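Local coordinates for AgaA (Rhizobium radiobacter, PDB 6HLX), which is a periplasmic substrate-binding protein that captures the opine agropinic acid for import by an ABC transporter, at residues A[268-273]-A[340-345]; A[326-331]-A[374-379]; A[334-339]-A[355-360]. All coordinates share one frame; numbering follows the deposited sequence.

Overall arrangement
The three contacts lie on one side of the chain's centre and each draw on a beta-alpha-beta unit, strand 322-327, helix 333-347 and strand 351-356. Contacts 2 and 3 are nearest neighbours, their centres about 5 Å apart; backbone Ala328 N lies 2.9 Å from Asp356 O, and Thr329 OG1 lies 2.7 Å from Pro358 O. Both touch agropinic acid, through Gly378 in contact 2 and through Phe334, Gln335 and Trp360 in contact 3. Contact 1 uses the later turns of the same helix, its centre about 12 Å from that of contact 3 and 13 Å from that of contact 2. Its Ile342 CG2 meets Leu326 CD2 of contact 2 at 3.9 Å.

Contact 1. Residues A[268-273]-A[340-345]; sequences SAIINT and IAIQSE
Ala341 sets its methyl group against the flank of Ile270, with CB 4.0 Å from Ile270 CG1, and Thr273 OG1 stands at the same distance, 4.0 Å, from that CB. The methyl therefore rests between a hydrocarbon branch and a hydroxyl one turn apart on the facing helix. Ile270 and Ala341 are also where the backbones come closest, their CA atoms 6.0 Å apart. The short helical segments run roughly antiparallel, at 146°, with their axes 9.5 Å apart. Ile270 carries CG1 beside its backbone N and anti to its carbonyl carbon (chi1 -65°), and the nearly extended next bond sends CD1 on to Ile342 CG1, 4.3 Å away. Both isoleucines reach Phe449 of strand 446-451, so this edge of the helix pair rests on the sheet.

The two polar side chains that touch the other segment, Thr273 and Glu345, find their bonds elsewhere. Thr273 OG1 donates to Ala269 O at 2.7 Å, four residues back in its own helix, and Thr273 N reaches that oxygen from the opposite face of its plane. Glu345 flanks Ala269, with OE1 4.5 Å from Ala269 CB; OE1 is salt-bridged to Lys348, while OE2 accepts from the backbone N of Asp266. Glu345 is a zinc ligand together with His304 in a structure of this protein, although that metal is not bound to this chain here. The helices thus meet through aliphatic van der Waals contact, while the threonine hydroxyl is turned back on its own helix and the buried carboxylate is held by partners outside the two segments.

Contact 2. Residues A[326-331]-A[374-379]; sequences LLATSQ and FTVMGS. With G9Z (agropinic acid), chain E.
Leu326, Phe374 and Val376 bury the most surface where these parallel strands meet. Leu326 lays CD1 over the Phe374 ring in a CH-pi contact, 3.7 Å from the ring centroid and only 6° off the ring normal, so the methyl sits above the middle of one face. Phe374 holds CG between its backbone N and carbonyl carbon (chi1 69°), which swings the ring back over the neighbouring strand; its CE1 also approaches Leu326 CB at 3.6 Å. Val376 crosses Leu326 obliquely: its CG2 lies 4.1 Å from Leu326 CD1 and 3.8 Å from Ala328 CB.

The backbone evidence for the pairing centres on Leu327. Leu327 N donates to Phe374 O at 2.9 Å in a nearly straight bond, and Val376 N donates to Leu327 O at 3.0 Å. Leu327 O takes a second proton from Thr375 OG1, 2.8 Å away and above the carbonyl plane. Arg363 also bonds this hydroxyl. Further along strand 374-379, Gly378 O receives a hydrogen bond of 2.7 Å from OAP of agropinic acid, placing the strand end in the pocket.

Within the mixed sheet, strand 374-379 lies between 240-245 and 322-327, with 351-356 beyond. Helix 333-347 packs Ala339 on Ala328 and Gln335 on Val376, whereas Leu327 meets Arg363 and Lys366 of helix 360-369.

Contact 3. Residues A[334-339]-A[355-360]; sequences FQQNTA and LDLPDW. With G9Z (agropinic acid), chain E.
Gln336 and Leu357 cross at about a right angle, the extended glutamine passing over one leucine methyl: Leu357 CD1 is 3.8 Å from Gln336 OE1 and 3.9 Å from CG of the same glutamine. One helical turn on, Ala339 presents its CB to two leucines, 3.9 Å from Leu355 CD2 and 4.2 Å from Leu357 CD2. Both leucines hold CG anti to the carbonyl carbon (chi1 -57° in each), which directs their methyls at the helix.

At the pocket end, Gln335 NE2 approaches the Trp360 ring obliquely, 4.1 Å from CZ3. A bend at chi2 (-111°) turns the amide toward agropinic acid, where NE2 donates to carboxylate oxygen OXT at 3.0 Å, with 146° at the hydrogen. The indole meets the ligand differently: ligand atom CAC lies 3.6 Å above the ring plane, over its centre, so the tryptophan forms a flat wall against the five-membered lactam ring. Trp360 NE1 bonds Pro21 O, which limits rotation of the indole. Phe334 offers an edge, with its CZ 3.3 Å from ligand OXT.

These segments belong to a beta-alpha-beta unit in which helix 333-347 connects strand 322-327 to the edge strand 351-356. Ala339 also packs on Leu326 and Val376, Thr338 touches helix 267-274, and Trp360 begins helix 360-369, whose first turn is N-capped by Asp359.

Contact 1. Residues A[268-273]-A[340-345]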
loop_
_atom_site.group_PDB
_atom_site.type_symbol
_atom_site.label_atom_id
_atom_site.label_comp_id
_atom_site.label_asym_id
_atom_site.label_seq_id
_atom_site.Cartn_x
_atom_site.Cartn_y
_atom_site.Cartn_z
ATOM N N SER A 268 1.317 -22.067 -9.927
ATOM C CA SER A 268 2.462 -22.040 -10.845
ATOM C C SER A 268 2.082 -21.403 -12.172
ATOM O O SER A 268 2.948 -20.842 -12.819
ATOM C CB SER A 268 3.017 -23.442 -11.076
ATOM O OG SER A 268 3.486 -23.977 -9.851
ATOM N N ALA A 269 0.793 -21.489 -12.593
ATOM C CA ALA A 269 0.349 -20.861 -13.847
ATOM C C ALA A 269 0.517 -19.352 -13.729
ATOM O O ALA A 269 0.990 -18.724 -14.668
ATOM C CB ALA A 269 -1.104 -21.211 -14.152
ATOM N N ILE A 270 0.198 -18.776 -12.556
ATOM C CA ILE A 270 0.385 -17.331 -12.350
ATOM C C ILE A 270 1.883 -16.979 -12.318
ATOM O O ILE A 270 2.313 -16.087 -13.046
ATOM C CB ILE A 270 -0.367 -16.813 -11.094
ATOM C CG1 ILE A 270 -1.902 -16.963 -11.281
ATOM C CG2 ILE A 270 0.025 -15.337 -10.815
ATOM C CD1 ILE A 270 -2.699 -16.747 -10.025
ATOM N N ILE A 271 2.669 -17.686 -11.488
ATOM C CA ILE A 271 4.114 -17.431 -11.343
ATOM C C ILE A 271 4.836 -17.515 -12.696
ATOM O O ILE A 271 5.604 -16.610 -13.032
ATOM C CB ILE A 271 4.742 -18.371 -10.269
ATOM C CG1 ILE A 271 4.155 -18.072 -8.866
ATOM C CG2 ILE A 271 6.287 -18.292 -10.268
ATOM C CD1 ILE A 271 4.357 -19.181 -7.828
ATOM N N ASN A 272 4.588 -18.596 -13.462
ATOM C CA ASN A 272 5.269 -18.836 -14.734
ATOM C C ASN A 272 4.811 -17.952 -15.884
ATOM O O ASN A 272 5.640 -17.617 -16.727
ATOM C CB ASN A 272 5.196 -20.332 -15.137
ATOM C CG ASN A 272 5.923 -21.222 -14.152
ATOM O OD1 ASN A 272 6.868 -20.796 -13.483
ATOM N ND2 ASN A 272 5.501 -22.479 -14.023
ATOM N N THR A 273 3.513 -17.601 -15.955
ATOM C CA THR A 273 3.014 -16.808 -17.089
ATOM C C THR A 273 2.948 -15.302 -16.827
ATOM O O THR A 273 2.869 -14.553 -17.790
ATOM C CB THR A 273 1.653 -17.317 -17.611
ATOM O OG1 THR A 273 0.627 -16.981 -16.679
ATOM C CG2 THR A 273 1.642 -18.827 -17.936
ATOM N N ILE A 340 -5.490 -12.999 -16.908
ATOM C CA ILE A 340 -5.635 -13.975 -17.999
ATOM C C ILE A 340 -5.526 -15.409 -17.449
ATOM O O ILE A 340 -6.362 -16.259 -17.778
ATOM C CB ILE A 340 -4.613 -13.699 -19.134
ATOM C CG1 ILE A 340 -4.999 -12.408 -19.900
ATOM C CG2 ILE A 340 -4.471 -14.912 -20.084
ATOM C CD1 ILE A 340 -3.883 -11.834 -20.824
ATOM N N ALA A 341 -4.539 -15.651 -16.570
ATOM C CA ALA A 341 -4.361 -16.976 -15.955
ATOM C C ALA A 341 -5.585 -17.355 -15.115
ATOM O O ALA A 341 -6.083 -18.479 -15.241
ATOM C CB ALA A 341 -3.098 -16.996 -15.104
ATOM N N ILE A 342 -6.117 -16.401 -14.314
ATOM C CA ILE A 342 -7.311 -16.656 -13.491
ATOM C C ILE A 342 -8.512 -17.018 -14.379
ATOM O O ILE A 342 -9.230 -17.975 -14.086
ATOM C CB ILE A 342 -7.594 -15.468 -12.524
ATOM C CG1 ILE A 342 -6.477 -15.405 -11.451
ATOM C CG2 ILE A 342 -9.008 -15.582 -11.864
ATOM C CD1 ILE A 342 -6.435 -14.132 -10.625
ATOM N N GLN A 343 -8.686 -16.277 -15.490
ATOM C CA GLN A 343 -9.766 -16.501 -16.446
ATOM C C GLN A 343 -9.705 -17.922 -17.005
ATOM O O GLN A 343 -10.730 -18.600 -17.036
ATOM C CB GLN A 343 -9.666 -15.474 -17.585
ATOM C CG GLN A 343 -10.720 -15.651 -18.676
ATOM C CD GLN A 343 -10.449 -14.725 -19.823
ATOM O OE1 GLN A 343 -9.340 -14.687 -20.377
ATOM N NE2 GLN A 343 -11.457 -13.963 -20.204
ATOM N N SER A 344 -8.516 -18.369 -17.454
ATOM C CA SER A 344 -8.385 -19.712 -18.028
ATOM C C SER A 344 -8.532 -20.807 -16.973
ATOM O O SER A 344 -9.177 -21.822 -17.241
ATOM C CB SER A 344 -7.101 -19.857 -18.838
ATOM O OG SER A 344 -5.972 -19.490 -18.072
ATOM N N GLU A 345 -8.006 -20.570 -15.754
ATOM C CA GLU A 345 -8.140 -21.539 -14.655
ATOM C C GLU A 345 -9.594 -21.733 -14.229
ATOM O O GLU A 345 -10.018 -22.867 -14.014
ATOM C CB GLU A 345 -7.294 -21.128 -13.436
ATOM C CG GLU A 345 -5.790 -21.231 -13.642
ATOM C CD GLU A 345 -5.313 -22.646 -13.881
ATOM O OE1 GLU A 345 -5.077 -23.005 -15.057
ATOM O OE2 GLU A 345 -5.221 -23.410 -12.896
#

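Contact 2. Residues A[326-331]-A[374-379]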
loop_
_atom_site.group_PDB
_atom_site.type_symbol
_atom_site.label_atom_id
_atom_site.label_comp_id
_atom_site.label_asym_id
_atom_site.label_seq_id
_atom_site.Cartn_x
_atom_site.Cartn_y
_atom_site.Cartn_z
ATOM N N LEU A 326 -13.940 -9.816 -14.051
ATOM C CA LEU A 326 -12.744 -9.607 -13.219
ATOM C C LEU A 326 -12.085 -8.293 -13.593
ATOM O O LEU A 326 -11.686 -8.098 -14.750
ATOM C CB LEU A 326 -11.745 -10.754 -13.406
ATOM C CG LEU A 326 -10.363 -10.682 -12.706
ATOM C CD1 LEU A 326 -10.515 -10.619 -11.181
ATOM C CD2 LEU A 326 -9.528 -11.891 -13.082
ATOM N N LEU A 327 -11.937 -7.421 -12.594
ATOM C CA LEU A 327 -11.270 -6.130 -12.791
ATOM C C LEU A 327 -9.780 -6.261 -12.526
ATOM O O LEU A 327 -9.363 -6.701 -11.446
ATOM C CB LEU A 327 -11.872 -5.056 -11.863
ATOM C CG LEU A 327 -11.189 -3.680 -11.855
ATOM C CD1 LEU A 327 -11.274 -2.986 -13.240
ATOM C CD2 LEU A 327 -11.737 -2.802 -10.736
ATOM N N ALA A 328 -8.970 -5.800 -13.471
ATOM C CA ALA A 328 -7.526 -5.723 -13.253
ATOM C C ALA A 328 -7.054 -4.490 -14.038
ATOM O O ALA A 328 -7.776 -3.486 -14.051
ATOM C CB ALA A 328 -6.826 -7.017 -13.703
ATOM N N THR A 329 -5.873 -4.530 -14.654
ATOM C CA THR A 329 -5.357 -3.387 -15.434
ATOM C C THR A 329 -4.456 -3.907 -16.530
ATOM O O THR A 329 -3.819 -4.952 -16.355
ATOM C CB THR A 329 -4.599 -2.381 -14.518
ATOM O OG1 THR A 329 -4.171 -1.224 -15.274
ATOM C CG2 THR A 329 -3.367 -3.012 -13.804
ATOM N N SER A 330 -4.343 -3.149 -17.633
ATOM C CA SER A 330 -3.380 -3.491 -18.671
ATOM C C SER A 330 -2.079 -2.662 -18.436
ATOM O O SER A 330 -1.115 -2.850 -19.160
ATOM C CB SER A 330 -3.950 -3.143 -20.037
ATOM O OG SER A 330 -4.419 -1.811 -19.921
ATOM N N GLN A 331 -2.067 -1.720 -17.469
ATOM C CA GLN A 331 -0.890 -0.862 -17.232
ATOM C C GLN A 331 0.315 -1.626 -16.650
ATOM O O GLN A 331 1.468 -1.201 -16.820
ATOM C CB GLN A 331 -1.267 0.318 -16.331
ATOM C CG GLN A 331 -0.109 1.364 -16.237
ATOM C CD GLN A 331 -0.503 2.738 -15.763
ATOM O OE1 GLN A 331 0.336 3.504 -15.235
ATOM N NE2 GLN A 331 -1.760 3.118 -15.967
ATOM N N PHE A 374 -15.145 -8.888 -8.755
ATOM C CA PHE A 374 -13.892 -9.232 -8.065
ATOM C C PHE A 374 -12.733 -8.589 -8.762
ATOM O O PHE A 374 -12.876 -8.144 -9.901
ATOM C CB PHE A 374 -13.686 -10.739 -7.798
ATOM C CG PHE A 374 -13.424 -11.720 -8.920
ATOM C CD1 PHE A 374 -14.063 -11.583 -10.157
ATOM C CD2 PHE A 374 -12.676 -12.877 -8.688
ATOM C CE1 PHE A 374 -13.914 -12.559 -11.151
ATOM C CE2 PHE A 374 -12.527 -13.853 -9.684
ATOM C CZ PHE A 374 -13.148 -13.684 -10.908
ATOM N N THR A 375 -11.613 -8.414 -8.043
ATOM C CA THR A 375 -10.454 -7.704 -8.614
ATOM C C THR A 375 -9.161 -8.372 -8.243
ATOM O O THR A 375 -9.065 -8.961 -7.160
ATOM C CB THR A 375 -10.453 -6.200 -8.225
ATOM O OG1 THR A 375 -9.391 -5.505 -8.909
ATOM C CG2 THR A 375 -10.277 -5.951 -6.698
ATOM N N VAL A 376 -8.199 -8.345 -9.180
ATOM C CA VAL A 376 -6.842 -8.828 -8.915
ATOM C C VAL A 376 -6.265 -7.903 -7.816
ATOM O O VAL A 376 -6.314 -6.668 -7.921
ATOM C CB VAL A 376 -5.971 -8.816 -10.191
ATOM C CG1 VAL A 376 -4.495 -9.058 -9.867
ATOM C CG2 VAL A 376 -6.486 -9.860 -11.190
ATOM N N MET A 377 -5.703 -8.519 -6.776
ATOM C CA MET A 377 -5.135 -7.797 -5.639
ATOM C C MET A 377 -3.624 -7.988 -5.697
ATOM O O MET A 377 -3.159 -9.118 -5.636
ATOM C CB MET A 377 -5.704 -8.422 -4.321
ATOM C CG MET A 377 -5.006 -7.939 -3.037
ATOM S SD MET A 377 -5.752 -8.625 -1.533
ATOM C CE MET A 377 -5.350 -10.434 -1.706
ATOM N N GLY A 378 -2.891 -6.889 -5.828
ATOM C CA GLY A 378 -1.430 -6.838 -5.780
ATOM C C GLY A 378 -1.140 -5.911 -4.623
ATOM O O GLY A 378 -1.334 -4.704 -4.750
ATOM N N SER A 379 -0.833 -6.454 -3.432
ATOM C CA SER A 379 -0.777 -5.574 -2.262
ATOM C C SER A 379 0.056 -6.121 -1.132
ATOM O O SER A 379 0.830 -7.057 -1.336
ATOM C CB SER A 379 -2.191 -5.231 -1.781
ATOM O OG SER A 379 -2.179 -4.018 -1.031
HETATM O OAM G9Z E . -0.163 1.029 -7.198
HETATM C CAB G9Z E . -0.151 -0.090 -7.731
HETATM C CAC G9Z E . 0.081 -0.275 -9.109
HETATM C CB G9Z E . 0.031 -1.815 -9.351
HETATM C CA G9Z E . -0.429 -2.409 -8.030
HETATM C C G9Z E . 0.445 -3.459 -7.605
HETATM O O G9Z E . 1.490 -3.159 -6.966
HETATM N N G9Z E . -0.480 -1.233 -7.101
HETATM C CAG G9Z E . -0.752 -1.336 -5.616
HETATM C CAH G9Z E . -2.254 -1.470 -5.358
HETATM O OAP G9Z E . -2.664 -2.704 -5.948
HETATM C CAI G9Z E . -2.601 -1.468 -3.866
HETATM O OAQ G9Z E . -1.823 -0.440 -3.202
HETATM C CAJ G9Z E . -4.112 -1.134 -3.625
HETATM O OAR G9Z E . -4.384 -1.138 -2.212
HETATM C CAK G9Z E . -5.141 -2.015 -4.373
HETATM O OAT G9Z E . -6.447 -1.413 -4.279
HETATM C CAL G9Z E . -5.148 -3.469 -3.880
HETATM O OAS G9Z E . -6.028 -4.265 -4.705
HETATM O OXT G9Z E . 0.143 -4.642 -7.922
#

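Contact 3. Residues A[334-339]-A[355-360]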
loop_
_atom_site.group_PDB
_atom_site.type_symbol
_atom_site.label_atom_id
_atom_site.label_comp_id
_atom_site.label_asym_id
_atom_site.label_seq_id
_atom_site.Cartn_x
_atom_site.Cartn_y
_atom_site.Cartn_z
ATOM N N PHE A 334 2.090 -7.720 -15.254
ATOM C CA PHE A 334 1.817 -8.840 -14.318
ATOM C C PHE A 334 0.348 -8.899 -13.888
ATOM O O PHE A 334 -0.155 -9.982 -13.628
ATOM C CB PHE A 334 2.770 -8.828 -13.118
ATOM C CG PHE A 334 2.577 -7.677 -12.154
ATOM C CD1 PHE A 334 1.641 -7.759 -11.126
ATOM C CD2 PHE A 334 3.335 -6.508 -12.272
ATOM C CE1 PHE A 334 1.450 -6.684 -10.245
ATOM C CE2 PHE A 334 3.154 -5.444 -11.377
ATOM C CZ PHE A 334 2.222 -5.544 -10.368
ATOM N N GLN A 335 -0.333 -7.745 -13.794
ATOM C CA GLN A 335 -1.752 -7.709 -13.405
ATOM C C GLN A 335 -2.604 -8.291 -14.540
ATOM O O GLN A 335 -3.465 -9.166 -14.318
ATOM C CB GLN A 335 -2.173 -6.264 -13.119
ATOM C CG GLN A 335 -1.626 -5.690 -11.815
ATOM C CD GLN A 335 -2.720 -5.471 -10.798
ATOM O OE1 GLN A 335 -3.916 -5.530 -11.089
ATOM N NE2 GLN A 335 -2.316 -5.199 -9.574
ATOM N N GLN A 336 -2.329 -7.831 -15.787
ATOM C CA GLN A 336 -3.056 -8.371 -16.943
ATOM C C GLN A 336 -2.843 -9.886 -17.073
ATOM O O GLN A 336 -3.811 -10.625 -17.253
ATOM C CB GLN A 336 -2.611 -7.676 -18.232
ATOM C CG GLN A 336 -3.168 -8.385 -19.477
ATOM C CD GLN A 336 -2.956 -7.559 -20.702
ATOM O OE1 GLN A 336 -3.360 -6.414 -20.755
ATOM N NE2 GLN A 336 -2.328 -8.129 -21.707
ATOM N N ASN A 337 -1.586 -10.351 -16.976
ATOM C CA ASN A 337 -1.295 -11.786 -17.142
ATOM C C ASN A 337 -1.825 -12.620 -15.987
ATOM O O ASN A 337 -2.276 -13.758 -16.215
ATOM C CB ASN A 337 0.192 -12.014 -17.406
ATOM C CG ASN A 337 0.576 -11.538 -18.783
ATOM O OD1 ASN A 337 -0.168 -11.708 -19.757
ATOM N ND2 ASN A 337 1.731 -10.922 -18.891
ATOM N N THR A 338 -1.855 -12.042 -14.758
ATOM C CA THR A 338 -2.466 -12.765 -13.626
ATOM C C THR A 338 -3.956 -12.922 -13.941
ATOM O O THR A 338 -4.521 -14.003 -13.735
ATOM C CB THR A 338 -2.238 -12.010 -12.297
ATOM O OG1 THR A 338 -0.837 -12.058 -11.976
ATOM C CG2 THR A 338 -3.077 -12.604 -11.122
ATOM N N ALA A 339 -4.595 -11.846 -14.436
ATOM C CA ALA A 339 -6.030 -11.888 -14.778
ATOM C C ALA A 339 -6.339 -12.930 -15.860
ATOM O O ALA A 339 -7.315 -13.685 -15.729
ATOM C CB ALA A 339 -6.523 -10.508 -15.202
ATOM N N LEU A 355 -12.815 -10.068 -18.741
ATOM C CA LEU A 355 -11.822 -9.174 -18.144
ATOM C C LEU A 355 -12.053 -7.704 -18.432
ATOM O O LEU A 355 -12.351 -7.327 -19.581
ATOM C CB LEU A 355 -10.407 -9.535 -18.644
ATOM C CG LEU A 355 -9.910 -10.965 -18.408
ATOM C CD1 LEU A 355 -8.510 -11.142 -18.956
ATOM C CD2 LEU A 355 -9.962 -11.343 -16.929
ATOM N N ASP A 356 -11.840 -6.866 -17.407
ATOM C CA ASP A 356 -11.870 -5.414 -17.544
ATOM C C ASP A 356 -10.461 -4.965 -17.217
ATOM O O ASP A 356 -10.011 -5.124 -16.088
ATOM C CB ASP A 356 -12.920 -4.767 -16.625
ATOM C CG ASP A 356 -14.323 -5.082 -17.120
ATOM O OD1 ASP A 356 -14.578 -4.912 -18.329
ATOM O OD2 ASP A 356 -15.152 -5.526 -16.306
ATOM N N LEU A 357 -9.747 -4.461 -18.229
ATOM C CA LEU A 357 -8.330 -4.113 -18.136
ATOM C C LEU A 357 -8.076 -2.658 -18.509
ATOM O O LEU A 357 -7.357 -2.387 -19.469
ATOM C CB LEU A 357 -7.517 -5.048 -19.054
ATOM C CG LEU A 357 -7.671 -6.565 -18.794
ATOM C CD1 LEU A 357 -6.945 -7.373 -19.844
ATOM C CD2 LEU A 357 -7.251 -6.949 -17.367
ATOM N N PRO A 358 -8.612 -1.697 -17.741
ATOM C CA PRO A 358 -8.338 -0.283 -18.047
ATOM C C PRO A 358 -6.965 0.132 -17.529
ATOM O O PRO A 358 -6.240 -0.692 -16.964
ATOM C CB PRO A 358 -9.436 0.436 -17.267
ATOM C CG PRO A 358 -9.598 -0.406 -16.026
ATOM C CD PRO A 358 -9.433 -1.830 -16.513
ATOM N N ASP A 359 -6.616 1.416 -17.654
ATOM C CA ASP A 359 -5.338 1.882 -17.106
ATOM C C ASP A 359 -5.416 1.879 -15.565
ATOM O O ASP A 359 -6.492 1.625 -15.012
ATOM C CB ASP A 359 -4.934 3.243 -17.668
ATOM C CG ASP A 359 -5.702 4.464 -17.166
ATOM O OD1 ASP A 359 -6.648 4.296 -16.396
ATOM O OD2 ASP A 359 -5.338 5.587 -17.544
ATOM N N TRP A 360 -4.300 2.167 -14.878
ATOM C CA TRP A 360 -4.295 2.050 -13.426
ATOM C C TRP A 360 -5.266 2.990 -12.727
ATOM O O TRP A 360 -6.027 2.541 -11.855
ATOM C CB TRP A 360 -2.864 2.199 -12.845
ATOM C CG TRP A 360 -2.884 2.020 -11.363
ATOM C CD1 TRP A 360 -2.798 3.002 -10.422
ATOM C CD2 TRP A 360 -3.254 0.828 -10.667
ATOM N NE1 TRP A 360 -2.971 2.470 -9.168
ATOM C CE2 TRP A 360 -3.257 1.134 -9.287
ATOM C CE3 TRP A 360 -3.509 -0.492 -11.070
ATOM C CZ2 TRP A 360 -3.540 0.173 -8.310
ATOM C CZ3 TRP A 360 -3.782 -1.448 -10.097
ATOM C CH2 TRP A 360 -3.815 -1.104 -8.740
HETATM O OAM G9Z E . -0.163 1.029 -7.198
HETATM C CAB G9Z E . -0.151 -0.090 -7.731
HETATM C CAC G9Z E . 0.081 -0.275 -9.109
HETATM C CB G9Z E . 0.031 -1.815 -9.351
HETATM C CA G9Z E . -0.429 -2.409 -8.030
HETATM C C G9Z E . 0.445 -3.459 -7.605
HETATM O O G9Z E . 1.490 -3.159 -6.966
HETATM N N G9Z E . -0.480 -1.233 -7.101
HETATM C CAG G9Z E . -0.752 -1.336 -5.616
HETATM C CAH G9Z E . -2.254 -1.470 -5.358
HETATM O OAP G9Z E . -2.664 -2.704 -5.948
HETATM C CAI G9Z E . -2.601 -1.468 -3.866
HETATM O OAQ G9Z E . -1.823 -0.440 -3.202
HETATM C CAJ G9Z E . -4.112 -1.134 -3.625
HETATM O OAR G9Z E . -4.384 -1.138 -2.212
HETATM C CAK G9Z E . -5.141 -2.015 -4.373
HETATM O OAT G9Z E . -6.447 -1.413 -4.279
HETATM C CAL G9Z E . -5.148 -3.469 -3.880
HETATM O OAS G9Z E . -6.028 -4.265 -4.705
HETATM O OXT G9Z E . 0.143 -4.642 -7.922
#